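Local coordinates for arginine kinase (Anthopleura japonica, PDB 4RF6), which catalyses the reversible transfer of a phosphoryl group from ATP to L-arginine, giving phospho-L-arginine and ADP, with two phosphagen kinase units joined in tandem in one chain, at residues A[295-300]-A[359-364]; A[291-296]-A[329-334]; A[17-22]-A[38-43]; A[44-49]-A[83-88]; A[486-491]-A[616-621]. One frame throughout, in Å; residues are numbered along the deposited sequence.

In the fold
Contacts 1 and 2 sit together in the catalytic domain of the first repeat, their centres about 9 Å apart: they share Pro295 and His296, the start of helix 295-298, and Glu362 of contact 1 packs against Ile294 of contact 2. Contact 2 holds His291, a predicted ATP-binding residue. Contacts 3 and 4 form a second pair in the small helical N-terminal domain, centres about 11 Å apart, both using helix 40-46; the side chain of Leu88 in contact 4 is about 4 Å from that of Val74, which probably lies in the arginine site. The pairs are 44 to 49 Å apart, centre to centre. Contact 5 belongs to the second repeat, about 35 Å from contact 2, between centres, and away from the known sites.

Contact 1 (A[295-300]-A[359-364]); sequences PHAKEH and MELEKE
The short, weakly bonded helical turn at 295-298 lies against helix 344-370, with CA of Ala297 5.0 Å from CA of Glu362. Glu362 carries the polar half of the contact. Its CG stands anti to the backbone N (chi1 -171°) and the chain bends at chi2, bringing the carboxylate to the start of the turn. Glu362 OE1 accepts from Ala297 N at 3.1 Å, nearly in line with its C-O bond, and more weakly from His296 N. OE2 accepts from ND1 at the edge of the His296 ring, a hydrogen bond whose very short modelled length is doubtful. Leu361 supplies the apolar half: Leu361 CB meets Ala297 CB at 3.7 Å, while CD2 sits over the centre of one face of the His300 ring, a CH-pi contact. His300 ND1 is bonded to the backbone N of Asp302. The carboxylate thus meets two backbone N-H groups, one weakly, and the His296 ring, an electrostatically favourable place for a negative charge; Lys369, weakly bonded at NE2, is consistent with the ring proton on ND1.

Contact 2 (A[291-296]-A[329-334]); sequences HVKIPH and AGVYDI
Strands 286-293 and 331-336 run antiparallel here, the axes of 291-293 and 331-334 approaching to 4.4 Å at 144°, with Val292 and Tyr332 as a hydrogen-bonded pair flanked by the non-hydrogen-bonded pairs His291-Asp333 and Lys293-Val331. Val292 N gives to Tyr332 O at 3.0 Å, Tyr332 N returns to Val292 O at 2.8 Å, and Ile294 N reaches Gly330 O at 2.8 Å. On the face of His291 and Asp333, the carboxylate approaches the ring edge, Asp333 OD1 lying 3.4 Å from His291 CD2, with the planes 66° apart. On the face of Val292 and Tyr332, Val292 CG1 packs on Ile334 CG1 at 3.6 Å; past the strand, Ile294 CG1 meets Tyr332 CD1. Gly330 CA lies 3.8 Å from Pro295 CB. Asp333 bonds Ser289 and Arg287 and reaches His291 NE2 weakly through a water; all three partners are predicted ATP-site residues, consistent with a role for Asp333 in arranging that site.

Contact 3 (A[17-22]-A[38-43]); sequences NAFPDP and LTPKVF
Phe19 is the bump of this contact, its ring lodged between Pro20 and Pro40: Pro20 CD lies over one face and Pro40 CG over the other, both toward the rim. With CG anti to the backbone N (chi1 -177°), the ring reaches across to the start of helix 40-46, where Phe19 CE2 meets Leu38 O at 3.3 Å. Another part of the edge, Phe19 CD2, touches Phe43 CB at 3.6 Å. Phe43 fills the hollow beneath the 17-20 backbone. Phe19 CA sits over the centre of one face of the Phe43 ring, 3.7 Å from its centroid, and Ala18 O lies 3.1 Å from Phe43 CZ. The two rings form an offset edge-to-face pair, Phe19 presenting its edge, with centroids 5.7 Å apart and planes at 82°. Beyond them Pro20 CG touches Leu38 CD2 at 3.5 Å. Trp58 also packs on Phe43 and bonds to Ala18 O. No hydrogen bond crosses between the segments, so their hold on each other rests on apolar fit and aromatic contacts.

Contact 4 (A[44-49]-A[83-88]); sequences ESLKNK and TLFGPL
Leu46 of helix 40-46 pushes its branched end against the junction between helices 79-84 and 86-96. Its CG is anti to the carbonyl carbon (chi1 -63°), which aims the two methyls toward 84-88: Leu46 CD2 lies 3.5 Å from Leu84 O, while Leu46 CD1 reaches 4.0 Å from Phe85 CA and 4.2 Å from Pro87 CB. Lys49, closing a type I turn that begins at Leu46, uses the apolar length of its side chain. Lys49 CB rests 3.9 Å from Leu84 CD2 and CD comes near Leu84 CD1, the two side chains passing at a slant. The extended lysine then carries NZ to a water, which accepts from Lys49 NZ at 2.7 Å and donates to Leu84 O at 2.8 Å, linking the two. Phe85 enters with its ring edge: Phe85 CZ stands 3.7 Å from Lys49 O, in the ring plane, and CE1 is near Leu46 O. Leu57 of helix 57-66 touches both Leu46 and Phe85. Such helix-end packing, with a turn set against a helix-to-helix corner, belongs to the small all-helical N-terminal domain of phosphagen kinases; next to it, Leu88 packs on Val74, probably part of the substrate site, as in related kinases.

Contact 5 (A[486-491]-A[616-621]); sequences VARNVK and LGFQHT
Arg488 has CG anti to the carbonyl carbon (chi1 -68°) and bends at chi2 (-71°), which lays its CD over one face of the Phe618 ring, a CH-pi contact at 4.0 Å from the centroid. Guanidinium and ring planes stand 73° apart, so the arginine does not stack flat on the phenyl. NH1 turns back to Ala487 O and also bonds Thr636 O, while NH2 makes a salt bridge to Glu696. Gln619 is extended beyond CG and sends NE2 to Val490 O at 3.0 Å, from above the carbonyl plane; Ala494 O is a second acceptor for NE2. The backbones meet at a single bridge between Val490 and Phe618, with Gln619 N bonded to Asn489 O at 2.9 Å and Lys491 N to Gly617 O at 3.0 Å, the latter nearly straight at the hydrogen. A water bridges Asn489 N and Gln619 O. Val490 CG1 packs on Leu616 CB at 4.1 Å. Gly617, with positive phi, follows helix 598-616 and lets the chain turn toward strand 620-621. The contact joins the chain leading out of strand 479-488, of the eight-stranded antiparallel sheet, to the exit of helix 598-616 in the phosphagen kinase catalytic domain.

Contact 1 (A[295-300]-A[359-364])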
# COMPACT_ATOMS: atom_id res chain seq x y z
N PRO A 295 -17.91 -4.77 4.20
CA PRO A 295 -18.64 -5.40 5.31
C PRO A 295 -20.16 -5.31 5.15
O PRO A 295 -20.87 -6.16 5.69
CB PRO A 295 -18.19 -4.59 6.54
CG PRO A 295 -17.78 -3.27 6.00
CD PRO A 295 -17.20 -3.55 4.64
N HIS A 296 -20.65 -4.32 4.42
CA HIS A 296 -22.08 -4.17 4.19
C HIS A 296 -22.60 -5.14 3.14
O HIS A 296 -23.64 -5.77 3.32
CB HIS A 296 -22.42 -2.73 3.76
CG HIS A 296 -22.12 -1.70 4.80
ND1 HIS A 296 -21.03 -0.86 4.73
CD2 HIS A 296 -22.78 -1.36 5.94
CE1 HIS A 296 -21.03 -0.05 5.78
NE2 HIS A 296 -22.08 -0.34 6.52
N ALA A 297 -21.87 -5.26 2.03
CA ALA A 297 -22.26 -6.15 0.94
C ALA A 297 -22.29 -7.61 1.40
O ALA A 297 -23.05 -8.42 0.86
CB ALA A 297 -21.31 -5.98 -0.25
N LYS A 298 -21.48 -7.92 2.40
CA LYS A 298 -21.40 -9.26 2.98
C LYS A 298 -22.74 -9.70 3.57
O LYS A 298 -23.12 -10.88 3.50
CB LYS A 298 -20.31 -9.30 4.05
CG LYS A 298 -20.18 -10.62 4.81
CD LYS A 298 -20.01 -11.81 3.87
CE LYS A 298 -19.66 -13.08 4.64
NZ LYS A 298 -20.49 -13.24 5.87
N GLU A 299 -23.46 -8.75 4.16
CA GLU A 299 -24.74 -9.02 4.82
C GLU A 299 -25.93 -8.88 3.87
O GLU A 299 -27.08 -9.07 4.27
CB GLU A 299 -24.91 -8.09 6.02
CG GLU A 299 -23.66 -7.92 6.88
CD GLU A 299 -23.18 -9.23 7.49
OE1 GLU A 299 -24.02 -10.11 7.74
OE2 GLU A 299 -21.96 -9.37 7.72
N HIS A 300 -25.66 -8.55 2.61
CA HIS A 300 -26.71 -8.43 1.60
C HIS A 300 -27.12 -9.83 1.14
O HIS A 300 -26.28 -10.73 1.04
CB HIS A 300 -26.23 -7.59 0.42
CG HIS A 300 -27.33 -7.09 -0.47
ND1 HIS A 300 -27.74 -7.76 -1.60
CD2 HIS A 300 -28.08 -5.97 -0.40
CE1 HIS A 300 -28.71 -7.07 -2.19
NE2 HIS A 300 -28.94 -5.98 -1.47
N MET A 359 -18.82 -3.94 -5.10
CA MET A 359 -18.53 -2.56 -4.71
C MET A 359 -19.79 -1.69 -4.76
O MET A 359 -20.04 -0.90 -3.85
CB MET A 359 -17.41 -1.96 -5.56
CG MET A 359 -16.93 -0.60 -5.07
SD MET A 359 -15.44 -0.00 -5.91
CE MET A 359 -16.15 0.60 -7.45
N GLU A 360 -20.59 -1.85 -5.81
CA GLU A 360 -21.83 -1.09 -5.95
C GLU A 360 -22.82 -1.40 -4.83
O GLU A 360 -23.62 -0.54 -4.43
CB GLU A 360 -22.46 -1.32 -7.32
CG GLU A 360 -21.71 -0.63 -8.46
CD GLU A 360 -21.79 0.88 -8.39
OE1 GLU A 360 -22.81 1.40 -7.88
OE2 GLU A 360 -20.84 1.56 -8.83
N LEU A 361 -22.76 -2.63 -4.31
CA LEU A 361 -23.55 -3.02 -3.15
C LEU A 361 -23.12 -2.25 -1.90
O LEU A 361 -23.95 -1.73 -1.17
CB LEU A 361 -23.42 -4.52 -2.88
CG LEU A 361 -24.26 -5.54 -3.65
CD1 LEU A 361 -24.16 -6.90 -2.98
CD2 LEU A 361 -25.72 -5.09 -3.75
N GLU A 362 -21.81 -2.21 -1.67
CA GLU A 362 -21.25 -1.45 -0.55
C GLU A 362 -21.63 0.03 -0.67
O GLU A 362 -22.00 0.67 0.32
CB GLU A 362 -19.73 -1.62 -0.49
CG GLU A 362 -19.07 -1.04 0.76
CD GLU A 362 -19.41 -1.83 2.02
OE1 GLU A 362 -19.82 -3.00 1.88
OE2 GLU A 362 -19.27 -1.27 3.13
N LYS A 363 -21.54 0.56 -1.88
CA LYS A 363 -21.84 1.97 -2.13
C LYS A 363 -23.32 2.31 -1.90
O LYS A 363 -23.64 3.39 -1.37
CB LYS A 363 -21.41 2.37 -3.54
CG LYS A 363 -19.91 2.53 -3.71
CD LYS A 363 -19.48 2.44 -5.17
CE LYS A 363 -20.06 3.58 -6.00
NZ LYS A 363 -19.54 3.55 -7.40
N GLU A 364 -24.21 1.41 -2.29
CA GLU A 364 -25.64 1.58 -2.08
C GLU A 364 -25.93 1.66 -0.59
O GLU A 364 -26.69 2.51 -0.13
CB GLU A 364 -26.43 0.40 -2.66
CG GLU A 364 -26.65 0.42 -4.16
CD GLU A 364 -27.44 -0.80 -4.63
OE1 GLU A 364 -28.12 -1.41 -3.78
OE2 GLU A 364 -27.38 -1.14 -5.83

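Contact 2 (A[291-296]-A[329-334])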
# COMPACT_ATOMS: atom_id res chain seq x y z
N HIS A 291 -8.11 -7.26 -2.89
CA HIS A 291 -8.50 -7.00 -1.52
C HIS A 291 -9.45 -5.81 -1.46
O HIS A 291 -9.11 -4.71 -1.90
CB HIS A 291 -7.28 -6.77 -0.63
CG HIS A 291 -6.47 -8.00 -0.39
ND1 HIS A 291 -5.47 -8.07 0.56
CD2 HIS A 291 -6.49 -9.21 -1.00
CE1 HIS A 291 -4.93 -9.27 0.54
NE2 HIS A 291 -5.53 -9.98 -0.40
N VAL A 292 -10.65 -6.03 -0.94
CA VAL A 292 -11.69 -5.00 -0.95
C VAL A 292 -12.47 -5.00 0.36
O VAL A 292 -12.74 -6.05 0.95
CB VAL A 292 -12.64 -5.18 -2.16
CG1 VAL A 292 -13.42 -6.49 -2.05
CG2 VAL A 292 -13.59 -4.00 -2.28
N LYS A 293 -12.82 -3.80 0.83
CA LYS A 293 -13.54 -3.65 2.09
C LYS A 293 -15.04 -3.55 1.83
O LYS A 293 -15.53 -2.52 1.38
CB LYS A 293 -13.06 -2.41 2.83
CG LYS A 293 -13.74 -2.15 4.17
CD LYS A 293 -12.86 -1.27 5.04
CE LYS A 293 -13.37 -1.18 6.47
NZ LYS A 293 -14.62 -0.38 6.60
N ILE A 294 -15.75 -4.64 2.11
CA ILE A 294 -17.18 -4.71 1.84
C ILE A 294 -17.99 -5.34 2.98
O ILE A 294 -18.71 -6.33 2.77
CB ILE A 294 -17.45 -5.47 0.51
CG1 ILE A 294 -16.63 -6.76 0.46
CG2 ILE A 294 -17.10 -4.59 -0.70
CD1 ILE A 294 -16.87 -7.60 -0.79
N PRO A 295 -17.91 -4.77 4.20
CA PRO A 295 -18.64 -5.40 5.31
C PRO A 295 -20.16 -5.31 5.15
O PRO A 295 -20.87 -6.16 5.69
CB PRO A 295 -18.19 -4.59 6.54
CG PRO A 295 -17.78 -3.27 6.00
CD PRO A 295 -17.20 -3.55 4.64
N HIS A 296 -20.65 -4.32 4.42
CA HIS A 296 -22.08 -4.17 4.19
C HIS A 296 -22.60 -5.14 3.14
O HIS A 296 -23.64 -5.77 3.32
CB HIS A 296 -22.42 -2.73 3.76
CG HIS A 296 -22.12 -1.70 4.80
ND1 HIS A 296 -21.03 -0.86 4.73
CD2 HIS A 296 -22.78 -1.36 5.94
CE1 HIS A 296 -21.03 -0.05 5.78
NE2 HIS A 296 -22.08 -0.34 6.52
N ALA A 329 -11.01 -5.07 9.49
CA ALA A 329 -12.39 -5.53 9.57
C ALA A 329 -13.12 -5.18 8.29
O ALA A 329 -12.99 -4.07 7.77
CB ALA A 329 -13.10 -4.91 10.77
N GLY A 330 -13.88 -6.14 7.76
CA GLY A 330 -14.67 -5.92 6.56
C GLY A 330 -13.91 -6.14 5.26
O GLY A 330 -14.51 -6.07 4.19
N VAL A 331 -12.61 -6.39 5.36
CA VAL A 331 -11.77 -6.60 4.17
C VAL A 331 -11.79 -8.06 3.71
O VAL A 331 -11.56 -8.98 4.50
CB VAL A 331 -10.32 -6.15 4.41
CG1 VAL A 331 -9.50 -6.30 3.14
CG2 VAL A 331 -10.28 -4.70 4.89
N TYR A 332 -12.05 -8.27 2.42
CA TYR A 332 -12.12 -9.61 1.86
C TYR A 332 -11.17 -9.80 0.69
O TYR A 332 -10.92 -8.87 -0.09
CB TYR A 332 -13.56 -9.94 1.43
CG TYR A 332 -14.50 -10.18 2.59
CD1 TYR A 332 -14.96 -9.12 3.36
CD2 TYR A 332 -14.93 -11.46 2.91
CE1 TYR A 332 -15.82 -9.33 4.42
CE2 TYR A 332 -15.78 -11.68 3.97
CZ TYR A 332 -16.22 -10.61 4.72
OH TYR A 332 -17.08 -10.83 5.78
N ASP A 333 -10.60 -11.00 0.58
CA ASP A 333 -9.80 -11.37 -0.57
C ASP A 333 -10.75 -12.02 -1.58
O ASP A 333 -11.25 -13.12 -1.35
CB ASP A 333 -8.70 -12.36 -0.16
CG ASP A 333 -7.79 -12.76 -1.32
OD1 ASP A 333 -7.76 -12.06 -2.35
OD2 ASP A 333 -7.10 -13.79 -1.19
N ILE A 334 -11.02 -11.31 -2.67
CA ILE A 334 -11.84 -11.86 -3.74
C ILE A 334 -10.91 -12.56 -4.73
O ILE A 334 -9.94 -11.96 -5.18
CB ILE A 334 -12.66 -10.75 -4.44
CG1 ILE A 334 -13.31 -9.84 -3.41
CG2 ILE A 334 -13.74 -11.36 -5.33
CD1 ILE A 334 -14.25 -10.57 -2.48
O HOH W 1 -4.60 -12.52 0.53

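Contact 3 (A[17-22]-A[38-43])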
# COMPACT_ATOMS: atom_id res chain seq x y z
N ASN A 17 7.21 -50.92 -5.62
CA ASN A 17 6.24 -50.58 -6.65
C ASN A 17 4.89 -51.22 -6.35
O ASN A 17 4.23 -51.77 -7.22
CB ASN A 17 6.75 -51.02 -8.03
CG ASN A 17 6.13 -50.22 -9.16
OD1 ASN A 17 5.75 -49.06 -8.99
ND2 ASN A 17 6.04 -50.83 -10.34
N ALA A 18 4.49 -51.14 -5.08
CA ALA A 18 3.24 -51.72 -4.62
C ALA A 18 2.23 -50.60 -4.35
O ALA A 18 2.61 -49.44 -4.18
CB ALA A 18 3.47 -52.54 -3.37
N PHE A 19 0.94 -50.96 -4.33
CA PHE A 19 -0.11 -49.99 -4.05
C PHE A 19 0.15 -49.31 -2.72
O PHE A 19 0.49 -49.97 -1.74
CB PHE A 19 -1.48 -50.68 -4.04
CG PHE A 19 -2.63 -49.74 -3.84
CD1 PHE A 19 -3.12 -49.50 -2.56
CD2 PHE A 19 -3.22 -49.10 -4.92
CE1 PHE A 19 -4.18 -48.64 -2.37
CE2 PHE A 19 -4.28 -48.23 -4.73
CZ PHE A 19 -4.76 -48.00 -3.45
N PRO A 20 0.01 -47.97 -2.67
CA PRO A 20 0.29 -47.27 -1.41
C PRO A 20 -0.82 -47.47 -0.39
O PRO A 20 -1.79 -46.69 -0.37
CB PRO A 20 0.39 -45.80 -1.84
CG PRO A 20 -0.48 -45.71 -3.05
CD PRO A 20 -0.39 -47.05 -3.75
N ASP A 21 -0.69 -48.50 0.45
CA ASP A 21 -1.60 -48.75 1.57
C ASP A 21 -1.98 -47.53 2.44
O ASP A 21 -3.13 -47.42 2.87
CB ASP A 21 -1.08 -49.87 2.47
CG ASP A 21 -1.32 -51.27 1.90
OD1 ASP A 21 -2.09 -51.39 0.92
OD2 ASP A 21 -0.74 -52.23 2.44
N PRO A 22 -1.02 -46.61 2.72
CA PRO A 22 -1.38 -45.45 3.55
C PRO A 22 -2.52 -44.58 3.00
O PRO A 22 -3.04 -43.74 3.73
CB PRO A 22 -0.08 -44.64 3.59
CG PRO A 22 0.98 -45.66 3.49
CD PRO A 22 0.44 -46.71 2.55
N LEU A 38 -6.82 -43.02 -7.17
CA LEU A 38 -5.85 -44.10 -7.30
C LEU A 38 -6.41 -45.36 -6.65
O LEU A 38 -6.16 -45.64 -5.48
CB LEU A 38 -4.50 -43.75 -6.68
CG LEU A 38 -3.43 -44.84 -6.93
CD1 LEU A 38 -2.86 -44.72 -8.33
CD2 LEU A 38 -2.35 -44.77 -5.89
N THR A 39 -7.20 -46.10 -7.43
CA THR A 39 -7.77 -47.36 -7.00
C THR A 39 -6.78 -48.47 -7.36
O THR A 39 -5.90 -48.25 -8.20
CB THR A 39 -9.13 -47.60 -7.67
OG1 THR A 39 -8.96 -47.69 -9.09
CG2 THR A 39 -10.10 -46.45 -7.35
N PRO A 40 -6.88 -49.64 -6.70
CA PRO A 40 -5.94 -50.74 -6.93
C PRO A 40 -5.84 -51.12 -8.41
O PRO A 40 -4.76 -51.50 -8.87
CB PRO A 40 -6.57 -51.90 -6.15
CG PRO A 40 -7.28 -51.24 -5.02
CD PRO A 40 -7.80 -49.93 -5.58
N LYS A 41 -6.94 -50.99 -9.14
CA LYS A 41 -6.95 -51.33 -10.56
C LYS A 41 -6.26 -50.27 -11.42
O LYS A 41 -5.55 -50.59 -12.38
CB LYS A 41 -8.38 -51.57 -11.04
CG LYS A 41 -8.98 -52.88 -10.54
CD LYS A 41 -8.10 -54.07 -10.93
CE LYS A 41 -8.80 -55.39 -10.63
NZ LYS A 41 -8.06 -56.56 -11.20
N VAL A 42 -6.48 -49.00 -11.07
CA VAL A 42 -5.75 -47.90 -11.70
C VAL A 42 -4.26 -48.11 -11.47
O VAL A 42 -3.46 -47.98 -12.39
CB VAL A 42 -6.17 -46.52 -11.16
CG1 VAL A 42 -5.25 -45.42 -11.69
CG2 VAL A 42 -7.60 -46.22 -11.55
N PHE A 43 -3.90 -48.46 -10.23
CA PHE A 43 -2.50 -48.72 -9.89
C PHE A 43 -1.92 -49.88 -10.70
O PHE A 43 -0.84 -49.76 -11.28
CB PHE A 43 -2.32 -48.98 -8.39
CG PHE A 43 -0.88 -49.02 -7.96
CD1 PHE A 43 -0.21 -47.84 -7.66
CD2 PHE A 43 -0.19 -50.23 -7.87
CE1 PHE A 43 1.12 -47.87 -7.27
CE2 PHE A 43 1.14 -50.26 -7.49
CZ PHE A 43 1.80 -49.07 -7.19

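Contact 4 (A[44-49]-A[83-88])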
# COMPACT_ATOMS: atom_id res chain seq x y z
N GLU A 44 -2.63 -51.01 -10.71
CA GLU A 44 -2.19 -52.19 -11.46
C GLU A 44 -1.98 -51.89 -12.94
O GLU A 44 -0.98 -52.29 -13.53
CB GLU A 44 -3.20 -53.34 -11.32
CG GLU A 44 -3.03 -54.18 -10.06
CD GLU A 44 -3.94 -55.41 -10.04
OE1 GLU A 44 -4.65 -55.65 -11.04
OE2 GLU A 44 -3.94 -56.13 -9.02
N SER A 45 -2.92 -51.16 -13.54
CA SER A 45 -2.88 -50.85 -14.96
C SER A 45 -1.70 -49.96 -15.36
O SER A 45 -1.22 -50.03 -16.50
CB SER A 45 -4.20 -50.19 -15.38
OG SER A 45 -4.16 -49.75 -16.72
N LEU A 46 -1.24 -49.13 -14.43
CA LEU A 46 -0.30 -48.06 -14.75
C LEU A 46 1.08 -48.19 -14.08
O LEU A 46 2.00 -47.45 -14.43
CB LEU A 46 -0.90 -46.70 -14.40
CG LEU A 46 -2.16 -46.26 -15.15
CD1 LEU A 46 -2.62 -44.90 -14.65
CD2 LEU A 46 -1.89 -46.21 -16.65
N LYS A 47 1.23 -49.12 -13.14
CA LYS A 47 2.45 -49.17 -12.32
C LYS A 47 3.74 -49.50 -13.07
O LYS A 47 4.84 -49.26 -12.55
CB LYS A 47 2.27 -50.14 -11.15
CG LYS A 47 2.17 -51.60 -11.56
CD LYS A 47 1.84 -52.48 -10.37
CE LYS A 47 2.03 -53.95 -10.70
NZ LYS A 47 1.62 -54.83 -9.57
N ASN A 48 3.63 -50.04 -14.29
CA ASN A 48 4.82 -50.42 -15.05
C ASN A 48 5.15 -49.48 -16.22
O ASN A 48 6.16 -49.66 -16.90
CB ASN A 48 4.70 -51.87 -15.54
CG ASN A 48 4.69 -52.87 -14.41
OD1 ASN A 48 5.45 -52.75 -13.45
ND2 ASN A 48 3.81 -53.87 -14.50
N LYS A 49 4.29 -48.49 -16.44
CA LYS A 49 4.48 -47.54 -17.53
C LYS A 49 5.43 -46.41 -17.14
O LYS A 49 5.41 -45.93 -16.00
CB LYS A 49 3.14 -46.94 -17.96
CG LYS A 49 2.09 -47.98 -18.30
CD LYS A 49 0.95 -47.39 -19.11
CE LYS A 49 -0.09 -48.46 -19.45
NZ LYS A 49 -1.19 -47.90 -20.29
N THR A 83 -1.02 -37.79 -20.01
CA THR A 83 -1.66 -38.73 -20.93
C THR A 83 -1.37 -40.17 -20.55
O THR A 83 -2.29 -41.00 -20.48
CB THR A 83 -1.22 -38.49 -22.38
OG1 THR A 83 -1.71 -37.21 -22.81
CG2 THR A 83 -1.75 -39.57 -23.30
N LEU A 84 -0.10 -40.47 -20.30
CA LEU A 84 0.29 -41.85 -20.00
C LEU A 84 -0.39 -42.31 -18.71
O LEU A 84 -0.79 -43.47 -18.59
CB LEU A 84 1.81 -41.99 -19.90
CG LEU A 84 2.37 -43.41 -19.91
CD1 LEU A 84 2.16 -44.09 -21.27
CD2 LEU A 84 3.85 -43.44 -19.54
N PHE A 85 -0.53 -41.38 -17.76
CA PHE A 85 -1.22 -41.66 -16.51
C PHE A 85 -2.59 -40.98 -16.49
O PHE A 85 -3.10 -40.60 -15.43
CB PHE A 85 -0.37 -41.23 -15.31
CG PHE A 85 1.03 -41.78 -15.35
CD1 PHE A 85 1.25 -43.15 -15.31
CD2 PHE A 85 2.12 -40.93 -15.42
CE1 PHE A 85 2.54 -43.66 -15.34
CE2 PHE A 85 3.41 -41.43 -15.46
CZ PHE A 85 3.62 -42.79 -15.42
N GLY A 86 -3.17 -40.82 -17.68
CA GLY A 86 -4.49 -40.24 -17.86
C GLY A 86 -5.62 -40.75 -16.99
O GLY A 86 -6.37 -39.96 -16.41
N PRO A 87 -5.77 -42.08 -16.88
CA PRO A 87 -6.85 -42.63 -16.04
C PRO A 87 -6.84 -42.08 -14.61
O PRO A 87 -7.89 -42.04 -13.96
CB PRO A 87 -6.53 -44.13 -16.02
CG PRO A 87 -5.91 -44.37 -17.37
CD PRO A 87 -5.10 -43.13 -17.67
N LEU A 88 -5.67 -41.66 -14.13
CA LEU A 88 -5.56 -41.00 -12.83
C LEU A 88 -5.80 -39.50 -12.96
O LEU A 88 -6.73 -38.96 -12.35
CB LEU A 88 -4.18 -41.27 -12.21
CG LEU A 88 -3.94 -40.60 -10.85
CD1 LEU A 88 -4.96 -41.06 -9.83
CD2 LEU A 88 -2.55 -40.88 -10.35
O HOH W 2 -1.91 -45.26 -20.37

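Contact 5 (A[486-491]-A[616-621])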
# COMPACT_ATOMS: atom_id res chain seq x y z
N VAL A 486 6.29 24.46 8.89
CA VAL A 486 5.12 24.86 8.10
C VAL A 486 4.51 23.63 7.43
O VAL A 486 5.22 22.72 6.99
CB VAL A 486 5.42 25.96 7.04
CG1 VAL A 486 5.86 27.25 7.71
CG2 VAL A 486 6.46 25.49 6.04
N ALA A 487 3.19 23.60 7.38
CA ALA A 487 2.48 22.59 6.60
C ALA A 487 2.21 23.19 5.23
O ALA A 487 1.82 24.35 5.12
CB ALA A 487 1.17 22.22 7.27
N ARG A 488 2.40 22.40 4.17
CA ARG A 488 2.10 22.87 2.83
C ARG A 488 1.48 21.73 2.03
O ARG A 488 1.74 20.56 2.31
CB ARG A 488 3.37 23.38 2.13
CG ARG A 488 3.98 24.66 2.71
CD ARG A 488 3.10 25.88 2.41
NE ARG A 488 3.74 27.13 2.84
CZ ARG A 488 3.54 27.69 4.03
NH1 ARG A 488 2.71 27.13 4.91
NH2 ARG A 488 4.17 28.81 4.34
N ASN A 489 0.64 22.08 1.05
CA ASN A 489 0.16 21.08 0.11
C ASN A 489 0.46 21.50 -1.32
O ASN A 489 0.49 22.69 -1.62
CB ASN A 489 -1.33 20.79 0.34
CG ASN A 489 -1.58 20.06 1.66
OD1 ASN A 489 -1.56 18.83 1.71
ND2 ASN A 489 -1.79 20.83 2.72
N VAL A 490 0.73 20.52 -2.18
CA VAL A 490 1.22 20.81 -3.53
C VAL A 490 0.09 21.19 -4.49
O VAL A 490 -0.93 20.50 -4.58
CB VAL A 490 2.04 19.62 -4.09
CG1 VAL A 490 2.55 19.93 -5.49
CG2 VAL A 490 3.21 19.30 -3.18
N LYS A 491 0.27 22.30 -5.20
CA LYS A 491 -0.76 22.82 -6.09
C LYS A 491 -1.06 21.83 -7.21
O LYS A 491 -0.15 21.16 -7.73
CB LYS A 491 -0.35 24.17 -6.67
CG LYS A 491 -1.48 24.90 -7.38
CD LYS A 491 -1.04 26.24 -7.95
CE LYS A 491 -2.19 26.90 -8.69
NZ LYS A 491 -1.81 28.23 -9.24
N LEU A 616 7.19 23.71 -7.63
CA LEU A 616 5.95 22.93 -7.57
C LEU A 616 4.67 23.74 -7.41
O LEU A 616 3.62 23.36 -7.92
CB LEU A 616 6.03 21.90 -6.44
CG LEU A 616 7.19 20.91 -6.50
CD1 LEU A 616 7.15 19.95 -5.32
CD2 LEU A 616 7.16 20.14 -7.81
N GLY A 617 4.76 24.84 -6.67
CA GLY A 617 3.57 25.60 -6.30
C GLY A 617 2.83 24.97 -5.12
O GLY A 617 2.85 23.75 -4.95
N PHE A 618 2.18 25.81 -4.32
CA PHE A 618 1.40 25.36 -3.17
C PHE A 618 -0.07 25.69 -3.34
O PHE A 618 -0.42 26.61 -4.08
CB PHE A 618 1.91 26.03 -1.88
CG PHE A 618 3.34 25.73 -1.56
CD1 PHE A 618 3.86 24.46 -1.77
CD2 PHE A 618 4.17 26.73 -1.06
CE1 PHE A 618 5.20 24.19 -1.48
CE2 PHE A 618 5.49 26.46 -0.76
CZ PHE A 618 6.01 25.19 -0.97
N GLN A 619 -0.94 24.94 -2.66
CA GLN A 619 -2.36 25.26 -2.61
C GLN A 619 -2.57 26.45 -1.67
O GLN A 619 -2.10 26.45 -0.53
CB GLN A 619 -3.17 24.05 -2.15
CG GLN A 619 -2.96 22.82 -3.05
CD GLN A 619 -3.85 21.65 -2.68
OE1 GLN A 619 -5.00 21.82 -2.28
NE2 GLN A 619 -3.31 20.44 -2.83
N HIS A 620 -3.30 27.46 -2.15
CA HIS A 620 -3.33 28.75 -1.48
C HIS A 620 -4.54 29.54 -1.98
O HIS A 620 -4.85 29.50 -3.17
CB HIS A 620 -2.04 29.51 -1.83
CG HIS A 620 -1.87 30.82 -1.12
ND1 HIS A 620 -2.34 32.01 -1.64
CD2 HIS A 620 -1.23 31.13 0.03
CE1 HIS A 620 -2.02 33.00 -0.82
NE2 HIS A 620 -1.34 32.49 0.20
N THR A 621 -5.24 30.22 -1.08
CA THR A 621 -6.26 31.20 -1.48
C THR A 621 -6.03 32.50 -0.73
O THR A 621 -5.32 32.51 0.28
CB THR A 621 -7.70 30.71 -1.22
OG1 THR A 621 -7.95 30.65 0.19
CG2 THR A 621 -7.94 29.35 -1.85
O HOH W 3 -0.63 24.63 0.99